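Local coordinates for rutinosidase (Aspergillus niger, PDB 6I1A), which cleaves the disaccharide rutinose from rutinosides such as the flavonoid glycoside rutin, acting as a secreted glycoside hydrolase of family 5, at residues S335-A340 and E361-E366; A78-L83 and A121-K126. One frame throughout, in Å; residues are numbered along the deposited sequence.

Contact 1: S335-A340 and E361-E366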
ATOM      1  N   SER A 335     -10.115  19.361  -3.821  1.00 11.66           N
ATOM      2  CA  SER A 335      -9.796  18.333  -4.806  1.00 11.64           C
ATOM      3  C   SER A 335     -10.245  18.778  -6.193  1.00 12.11           C
ATOM      4  O   SER A 335     -11.116  19.640  -6.318  1.00 12.78           O
ATOM      5  CB  SER A 335     -10.399  16.997  -4.423  1.00 11.42           C
ATOM      6  OG  SER A 335     -11.837  17.109  -4.364  1.00 12.48           O
ATOM      7  N   SER A 336      -9.722  18.080  -7.186  1.00 11.39           N
ATOM      8  CA  SER A 336     -10.202  18.237  -8.569  1.00 11.45           C
ATOM      9  C   SER A 336     -10.380  16.872  -9.206  1.00 12.96           C
ATOM     10  O   SER A 336      -9.460  16.065  -9.282  1.00 12.52           O
ATOM     11  CB  SER A 336      -9.340  19.157  -9.463  1.00 13.57           C
ATOM     12  OG  SER A 336      -7.970  18.903  -9.388  1.00 14.51           O
ATOM     13  N   TYR A 337     -11.605  16.586  -9.649  1.00 11.68           N
ATOM     14  CA  TYR A 337     -12.000  15.270 -10.170  1.00 11.63           C
ATOM     15  C   TYR A 337     -11.421  15.058 -11.549  1.00 11.27           C
ATOM     16  O   TYR A 337     -11.320  15.992 -12.360  1.00 11.61           O
ATOM     17  CB  TYR A 337     -13.537  15.217 -10.240  1.00 11.47           C
ATOM     18  CG  TYR A 337     -14.083  13.821 -10.292  1.00 11.01           C
ATOM     19  CD1 TYR A 337     -14.319  13.134  -9.131  1.00 11.87           C
ATOM     20  CD2 TYR A 337     -14.328  13.179 -11.486  1.00 11.90           C
ATOM     21  CE1 TYR A 337     -14.817  11.851  -9.150  1.00 12.18           C
ATOM     22  CE2 TYR A 337     -14.769  11.845 -11.523  1.00 11.53           C
ATOM     23  CZ  TYR A 337     -14.990  11.189 -10.337  1.00 11.73           C
ATOM     24  OH  TYR A 337     -15.434   9.884 -10.342  1.00 11.42           O
ATOM     25  N   TRP A 338     -11.074  13.813 -11.845  1.00 11.24           N
ATOM     26  CA  TRP A 338     -10.673  13.385 -13.202  1.00 10.18           C
ATOM     27  C   TRP A 338     -11.897  12.694 -13.787  1.00 12.27           C
ATOM     28  O   TRP A 338     -12.143  11.556 -13.383  1.00 12.98           O
ATOM     29  CB  TRP A 338      -9.464  12.451 -13.207  1.00 11.90           C
ATOM     30  CG  TRP A 338      -8.930  12.232 -14.591  1.00 11.54           C
ATOM     31  CD1 TRP A 338      -9.320  11.345 -15.550  1.00 11.58           C
ATOM     32  CD2 TRP A 338      -7.924  13.069 -15.208  1.00 12.35           C
ATOM     33  NE1 TRP A 338      -8.587  11.533 -16.695  1.00 13.29           N
ATOM     34  CE2 TRP A 338      -7.736  12.593 -16.508  1.00 12.04           C
ATOM     35  CE3 TRP A 338      -7.115  14.129 -14.759  1.00 12.25           C
ATOM     36  CZ2 TRP A 338      -6.784  13.123 -17.389  1.00 11.64           C
ATOM     37  CZ3 TRP A 338      -6.205  14.670 -15.630  1.00 12.63           C
ATOM     38  CH2 TRP A 338      -6.035  14.178 -16.910  1.00 11.91           C
ATOM     39  N   THR A 339     -12.625  13.286 -14.727  1.00 12.04           N
ATOM     40  CA  THR A 339     -12.360  14.530 -15.463  1.00 12.82           C
ATOM     41  C   THR A 339     -13.678  15.151 -15.881  1.00 13.75           C
ATOM     42  O   THR A 339     -14.780  14.529 -15.705  1.00 12.90           O
ATOM     43  CB  THR A 339     -11.434  14.199 -16.627  1.00 13.11           C
ATOM     44  OG1 THR A 339     -11.089  15.398 -17.335  1.00 13.65           O
ATOM     45  CG2 THR A 339     -12.008  13.209 -17.619  1.00 13.36           C
ATOM     46  N   ALA A 340     -13.666  16.362 -16.438  1.00 13.26           N
ATOM     47  CA  ALA A 340     -14.901  17.076 -16.777  1.00 13.86           C
ATOM     48  C   ALA A 340     -15.739  16.289 -17.787  1.00 14.46           C
ATOM     49  O   ALA A 340     -16.988  16.178 -17.548  1.00 15.80           O
ATOM     50  CB  ALA A 340     -14.539  18.423 -17.361  1.00 13.60           C
ATOM     51  N   GLU A 361     -19.385  15.993 -15.657  1.00 15.76           N
ATOM     52  CA  GLU A 361     -20.566  16.727 -16.178  1.00 17.07           C
ATOM     53  C   GLU A 361     -21.797  15.815 -16.039  1.00 16.86           C
ATOM     54  O   GLU A 361     -22.866  16.362 -15.744  1.00 16.75           O
ATOM     55  CB  GLU A 361     -20.366  17.140 -17.619  1.00 17.88           C
ATOM     56  CG  GLU A 361     -19.396  18.314 -17.748  1.00 20.66           C
ATOM     57  CD  GLU A 361     -19.344  18.920 -19.135  1.00 22.29           C
ATOM     58  OE1 GLU A 361     -19.809  18.259 -20.058  1.00 25.07           O
ATOM     59  OE2 GLU A 361     -18.658  19.896 -19.290  1.00 25.10           O
ATOM     60  N   THR A 362     -21.623  14.512 -16.192  1.00 15.36           N
ATOM     61  CA  THR A 362     -22.773  13.569 -15.991  1.00 15.99           C
ATOM     62  C   THR A 362     -23.270  13.727 -14.568  1.00 16.81           C
ATOM     63  O   THR A 362     -24.506  13.789 -14.306  1.00 18.23           O
ATOM     64  CB  THR A 362     -22.344  12.136 -16.255  1.00 17.88           C
ATOM     65  OG1 THR A 362     -22.086  12.009 -17.653  1.00 19.97           O
ATOM     66  CG2 THR A 362     -23.400  11.145 -15.822  1.00 20.33           C
ATOM     67  N   PHE A 363     -22.386  13.771 -13.577  1.00 15.01           N
ATOM     68  CA  PHE A 363     -22.818  13.931 -12.170  1.00 15.63           C
ATOM     69  C   PHE A 363     -23.628  15.204 -11.981  1.00 15.18           C
ATOM     70  O   PHE A 363     -24.601  15.282 -11.222  1.00 16.49           O
ATOM     71  CB  PHE A 363     -21.616  13.940 -11.228  1.00 14.92           C
ATOM     72  CG  PHE A 363     -20.739  12.727 -11.286  1.00 15.84           C
ATOM     73  CD1 PHE A 363     -21.183  11.489 -11.675  1.00 15.40           C
ATOM     74  CD2 PHE A 363     -19.405  12.828 -10.902  1.00 15.39           C
ATOM     75  CE1 PHE A 363     -20.383  10.368 -11.652  1.00 16.87           C
ATOM     76  CE2 PHE A 363     -18.589  11.711 -10.896  1.00 16.00           C
ATOM     77  CZ  PHE A 363     -19.076  10.476 -11.235  1.00 18.00           C
ATOM     78  N   ILE A 364     -23.175  16.316 -12.577  1.00 14.68           N
ATOM     79  CA  ILE A 364     -23.887  17.595 -12.453  1.00 15.01           C
ATOM     80  C   ILE A 364     -25.311  17.411 -13.064  1.00 15.35           C
ATOM     81  O   ILE A 364     -26.272  17.852 -12.419  1.00 17.59           O
ATOM     82  CB  ILE A 364     -23.102  18.718 -13.155  1.00 15.42           C
ATOM     83  CG1 ILE A 364     -21.767  18.939 -12.425  1.00 16.03           C
ATOM     84  CG2 ILE A 364     -23.915  19.990 -13.142  1.00 15.62           C
ATOM     85  CD1 ILE A 364     -20.825  19.963 -13.096  1.00 15.61           C
ATOM     86  N   ASP A 365     -25.388  16.859 -14.250  1.00 16.22           N
ATOM     87  CA  ASP A 365     -26.693  16.744 -14.987  1.00 18.01           C
ATOM     88  C   ASP A 365     -27.632  15.801 -14.217  1.00 20.78           C
ATOM     89  O   ASP A 365     -28.890  15.890 -14.437  1.00 22.75           O
ATOM     90  CB  ASP A 365     -26.471  16.275 -16.421  1.00 19.07           C
ATOM     91  CG  ASP A 365     -26.039  17.413 -17.342  1.00 22.08           C
ATOM     92  OD1 ASP A 365     -26.031  18.537 -16.895  1.00 25.52           O
ATOM     93  OD2 ASP A 365     -25.685  17.145 -18.442  1.00 28.72           O
ATOM     94  N   GLU A 366     -27.128  14.826 -13.461  1.00 17.74           N
ATOM     95  CA  GLU A 366     -27.953  13.891 -12.627  1.00 17.99           C
ATOM     96  C   GLU A 366     -28.343  14.574 -11.319  1.00 18.44           C
ATOM     97  O   GLU A 366     -29.030  13.899 -10.501  1.00 21.71           O
ATOM     98  CB  GLU A 366     -27.187  12.598 -12.380  1.00 20.66           C
ATOM     99  CG  GLU A 366     -26.944  11.782 -13.621  1.00 24.11           C
ATOM    100  CD  GLU A 366     -28.255  11.196 -14.131  1.00 34.05           C
ATOM    101  OE1 GLU A 366     -28.717  10.201 -13.561  1.00 38.47           O
ATOM    102  OE2 GLU A 366     -28.843  11.798 -15.001  1.00 33.52           O
TER
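Two first torsions bring the rings of Tyr-337 and Phe-363 together: Tyr-337 holds CG opposite its backbone N (chi1 -160°), while Phe-363 keeps CG opposite its carbonyl carbon (chi1 -58°). The contact illustrates how the last strand of a TIM barrel, 334-337, receives helix 360-365, which comes later in the chain after a loop and the short helix 355-358. The rings form an offset edge-to-face pair with centroids 5.5 Å apart and planes at 79°. Phe-363 presents its CE2 corner, 3.7 Å from Tyr-337 CZ, and the point of closest approach lies in the plane of the phenylalanine ring. The same CE2 also lies 3.7 Å from Tyr-337 OH, so the contact falls on the phenol end of the tyrosine. Bonds to the carbonyl oxygen of Tyr-357 and to the backbone N of Ile-306 hold that end in place and satisfy the buried hydroxyl. Beyond the strand, a cis peptide joins Trp-338 to Thr-339, as in many family 5 relatives. Thr-339 OG1 is anchored to the backbone of Asn-26 and Gly-28 beside the first strand. At the near end of the helix, Glu-361 N donates a fairly straight hydrogen bond of 3.1 Å to Ala-340 O, in the carbonyl plane. Glu-361 CG then rests 3.2 Å from the same Ala-340 O.

Contact 2: A78-L83 and A121-K126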
ATOM      1  N   ALA A  78     -19.597  26.724 -22.781  1.00 19.21           N
ATOM      2  CA  ALA A  78     -20.776  25.978 -22.296  1.00 19.70           C
ATOM      3  C   ALA A  78     -20.348  24.977 -21.203  1.00 17.49           C
ATOM      4  O   ALA A  78     -21.110  24.853 -20.217  1.00 17.92           O
ATOM      5  CB  ALA A  78     -21.452  25.249 -23.448  1.00 22.64           C
ATOM      6  N   ASP A  79     -19.210  24.289 -21.396  1.00 17.99           N
ATOM      7  CA  ASP A  79     -18.699  23.363 -20.360  1.00 16.72           C
ATOM      8  C   ASP A  79     -18.388  24.129 -19.082  1.00 15.60           C
ATOM      9  O   ASP A  79     -18.746  23.687 -17.937  1.00 15.15           O
ATOM     10  CB  ASP A  79     -17.491  22.570 -20.851  1.00 17.26           C
ATOM     11  CG  ASP A  79     -17.872  21.677 -21.998  1.00 22.20           C
ATOM     12  OD1 ASP A  79     -18.618  20.690 -21.763  1.00 22.81           O
ATOM     13  OD2 ASP A  79     -17.479  21.981 -23.138  1.00 20.75           O
ATOM     14  N   ILE A  80     -17.749  25.287 -19.170  1.00 14.95           N
ATOM     15  CA  ILE A  80     -17.440  26.093 -17.971  1.00 15.63           C
ATOM     16  C   ILE A  80     -18.717  26.501 -17.251  1.00 15.53           C
ATOM     17  O   ILE A  80     -18.793  26.458 -16.040  1.00 15.74           O
ATOM     18  CB  ILE A  80     -16.560  27.304 -18.316  1.00 16.58           C
ATOM     19  CG1 ILE A  80     -15.332  26.851 -19.123  1.00 15.81           C
ATOM     20  CG2 ILE A  80     -16.192  28.106 -17.077  1.00 16.87           C
ATOM     21  CD1 ILE A  80     -14.568  25.660 -18.559  1.00 16.88           C
ATOM     22  N   ASP A  81     -19.756  26.939 -18.005  1.00 15.56           N
ATOM     23  CA  ASP A  81     -21.040  27.277 -17.369  1.00 14.90           C
ATOM     24  C   ASP A  81     -21.662  26.080 -16.656  1.00 15.12           C
ATOM     25  O   ASP A  81     -22.142  26.244 -15.514  1.00 16.12           O
ATOM     26  CB  ASP A  81     -22.006  27.822 -18.419  1.00 16.79           C
ATOM     27  CG  ASP A  81     -21.587  29.154 -19.020  1.00 17.25           C
ATOM     28  OD1 ASP A  81     -20.902  29.947 -18.346  1.00 17.21           O
ATOM     29  OD2 ASP A  81     -22.012  29.415 -20.167  1.00 21.01           O
ATOM     30  N   LYS A  82     -21.606  24.921 -17.269  1.00 15.49           N
ATOM     31  CA  LYS A  82     -22.181  23.709 -16.615  1.00 16.33           C
ATOM     32  C   LYS A  82     -21.406  23.371 -15.339  1.00 17.65           C
ATOM     33  O   LYS A  82     -21.977  23.113 -14.257  1.00 16.11           O
ATOM     34  CB  LYS A  82     -22.133  22.542 -17.557  1.00 17.18           C
ATOM     35  CG  LYS A  82     -22.800  21.315 -16.944  1.00 21.96           C
ATOM     36  CD  LYS A  82     -22.771  20.152 -17.792  1.00 30.55           C
ATOM     37  CE  LYS A  82     -23.277  20.338 -19.211  1.00 37.33           C
ATOM     38  NZ  LYS A  82     -23.028  19.124 -20.039  1.00 48.53           N
ATOM     39  N   LEU A  83     -20.073  23.416 -15.426  1.00 16.09           N
ATOM     40  CA  LEU A  83     -19.241  23.145 -14.231  1.00 14.20           C
ATOM     41  C   LEU A  83     -19.536  24.151 -13.128  1.00 13.69           C
ATOM     42  O   LEU A  83     -19.655  23.773 -11.946  1.00 14.88           O
ATOM     43  CB  LEU A  83     -17.772  23.189 -14.682  1.00 14.34           C
ATOM     44  CG  LEU A  83     -17.353  22.057 -15.602  1.00 14.71           C
ATOM     45  CD1 LEU A  83     -16.004  22.336 -16.244  1.00 15.12           C
ATOM     46  CD2 LEU A  83     -17.341  20.721 -14.892  1.00 13.64           C
ATOM     47  N   ALA A 121      -9.663  29.860 -19.849  1.00 14.80           N
ATOM     48  CA  ALA A 121      -9.241  30.374 -18.540  1.00 15.82           C
ATOM     49  C   ALA A 121      -9.791  31.789 -18.337  1.00 15.10           C
ATOM     50  O   ALA A 121     -10.307  32.103 -17.233  1.00 16.45           O
ATOM     51  CB  ALA A 121      -7.713  30.324 -18.453  1.00 16.96           C
ATOM     52  N   ASP A 122      -9.644  32.643 -19.356  1.00 17.29           N
ATOM     53  CA  ASP A 122     -10.113  34.051 -19.217  1.00 18.45           C
ATOM     54  C   ASP A 122     -11.632  34.046 -18.959  1.00 16.72           C
ATOM     55  O   ASP A 122     -12.062  34.842 -18.107  1.00 17.84           O
ATOM     56  CB  ASP A 122      -9.847  34.856 -20.468  1.00 19.25           C
ATOM     57  CG  ASP A 122      -8.395  35.277 -20.678  1.00 24.51           C
ATOM     58  OD1 ASP A 122      -7.566  34.868 -19.872  1.00 21.79           O
ATOM     59  OD2 ASP A 122      -8.103  35.834 -21.738  1.00 23.60           O
ATOM     60  N   TYR A 123     -12.370  33.177 -19.636  1.00 16.31           N
ATOM     61  CA  TYR A 123     -13.846  33.126 -19.464  1.00 16.85           C
ATOM     62  C   TYR A 123     -14.159  32.706 -18.038  1.00 16.15           C
ATOM     63  O   TYR A 123     -15.027  33.273 -17.323  1.00 17.03           O
ATOM     64  CB  TYR A 123     -14.477  32.195 -20.485  1.00 16.71           C
ATOM     65  CG  TYR A 123     -15.973  32.121 -20.302  1.00 17.53           C
ATOM     66  CD1 TYR A 123     -16.790  33.159 -20.718  1.00 19.13           C
ATOM     67  CD2 TYR A 123     -16.581  31.048 -19.664  1.00 17.01           C
ATOM     68  CE1 TYR A 123     -18.175  33.120 -20.505  1.00 20.27           C
ATOM     69  CE2 TYR A 123     -17.947  30.969 -19.483  1.00 17.90           C
ATOM     70  CZ  TYR A 123     -18.744  32.034 -19.874  1.00 18.66           C
ATOM     71  OH  TYR A 123     -20.112  31.980 -19.724  1.00 20.92           O
ATOM     72  N   ALA A 124     -13.491  31.650 -17.564  1.00 15.34           N
ATOM     73  CA  ALA A 124     -13.696  31.120 -16.208  1.00 15.40           C
ATOM     74  C   ALA A 124     -13.351  32.146 -15.127  1.00 15.09           C
ATOM     75  O   ALA A 124     -14.034  32.244 -14.094  1.00 16.40           O
ATOM     76  CB  ALA A 124     -12.924  29.826 -16.052  1.00 14.27           C
ATOM     77  N   ILE A 125     -12.259  32.909 -15.314  1.00 16.28           N
ATOM     78  CA  ILE A 125     -11.839  33.918 -14.337  1.00 15.61           C
ATOM     79  C   ILE A 125     -12.818  35.098 -14.383  1.00 15.54           C
ATOM     80  O   ILE A 125     -13.293  35.496 -13.310  1.00 17.02           O
ATOM     81  CB  ILE A 125     -10.395  34.361 -14.675  1.00 16.59           C
ATOM     82  CG1 ILE A 125      -9.389  33.239 -14.385  1.00 16.09           C
ATOM     83  CG2 ILE A 125     -10.019  35.586 -13.892  1.00 18.64           C
ATOM     84  CD1 ILE A 125      -8.067  33.419 -15.127  1.00 17.58           C
ATOM     85  N   LYS A 126     -13.050  35.630 -15.562  1.00 17.00           N
ATOM     86  CA  LYS A 126     -13.910  36.853 -15.661  1.00 17.67           C
ATOM     87  C   LYS A 126     -15.329  36.552 -15.200  1.00 18.27           C
ATOM     88  O   LYS A 126     -15.925  37.398 -14.463  1.00 20.12           O
ATOM     89  CB  LYS A 126     -13.933  37.340 -17.098  1.00 20.15           C
TER
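The side chains of Ile-80 and Tyr-123 run alongside each other, pointing opposite ways, between two neighbouring TIM-barrel helices, whose short segments come within 10.2 Å axis to axis at a crossing angle of -35°. The tight part lies on the inner side. There Ile-80 CG2 meets Ala-124 CB at 3.8 Å and reaches the edge of the tyrosine ring at CD2, 3.9 Å away. The outer side is polar and partly exposed. With CG opposite its backbone N (chi1 179°), Tyr-123 extends across to helix 78-83, and its OH gives a short 2.6 Å hydrogen bond to the syn lone pair of Asp-81 OD1. The carboxylate is strongly tilted against the ring, and the grip is lopsided, since Asp-81 OD2 stays 3.2 Å from Tyr-123 OH. Tyr-128 OH also bonds to Asp-81 OD1, giving this oxygen two phenol partners and probably favouring the charged carboxylate. Below the apolar part, Ile-80 and Ala-124 both rest on Leu-91 of strand 90-95, which lies between helices 77-85 and 113-128 in the chain.

In the fold
Contact 1 and contact 2, with centres about 14 Å apart, show how a TIM barrel closes: the late helix 360-365 packs beside the early helix 77-85, which in turn packs on helix 113-128. At this seam Ile-364 CD1 lies 3.5 Å from Lys-82 O, and Glu-361 OE1 forms a weak, long ion pair of 3.3 Å with Lys-82 NZ. Glu-361 OE2 is only 2.6 Å from Asp-79 OD1, consistent with a proton shared between the two carboxyls. Contact 2 belongs to the outer helical layer. Contact 1 reaches inward: Trp-338 touches Glu-303 on strand 299-308, at the barrel end where family 5 enzymes have their active site.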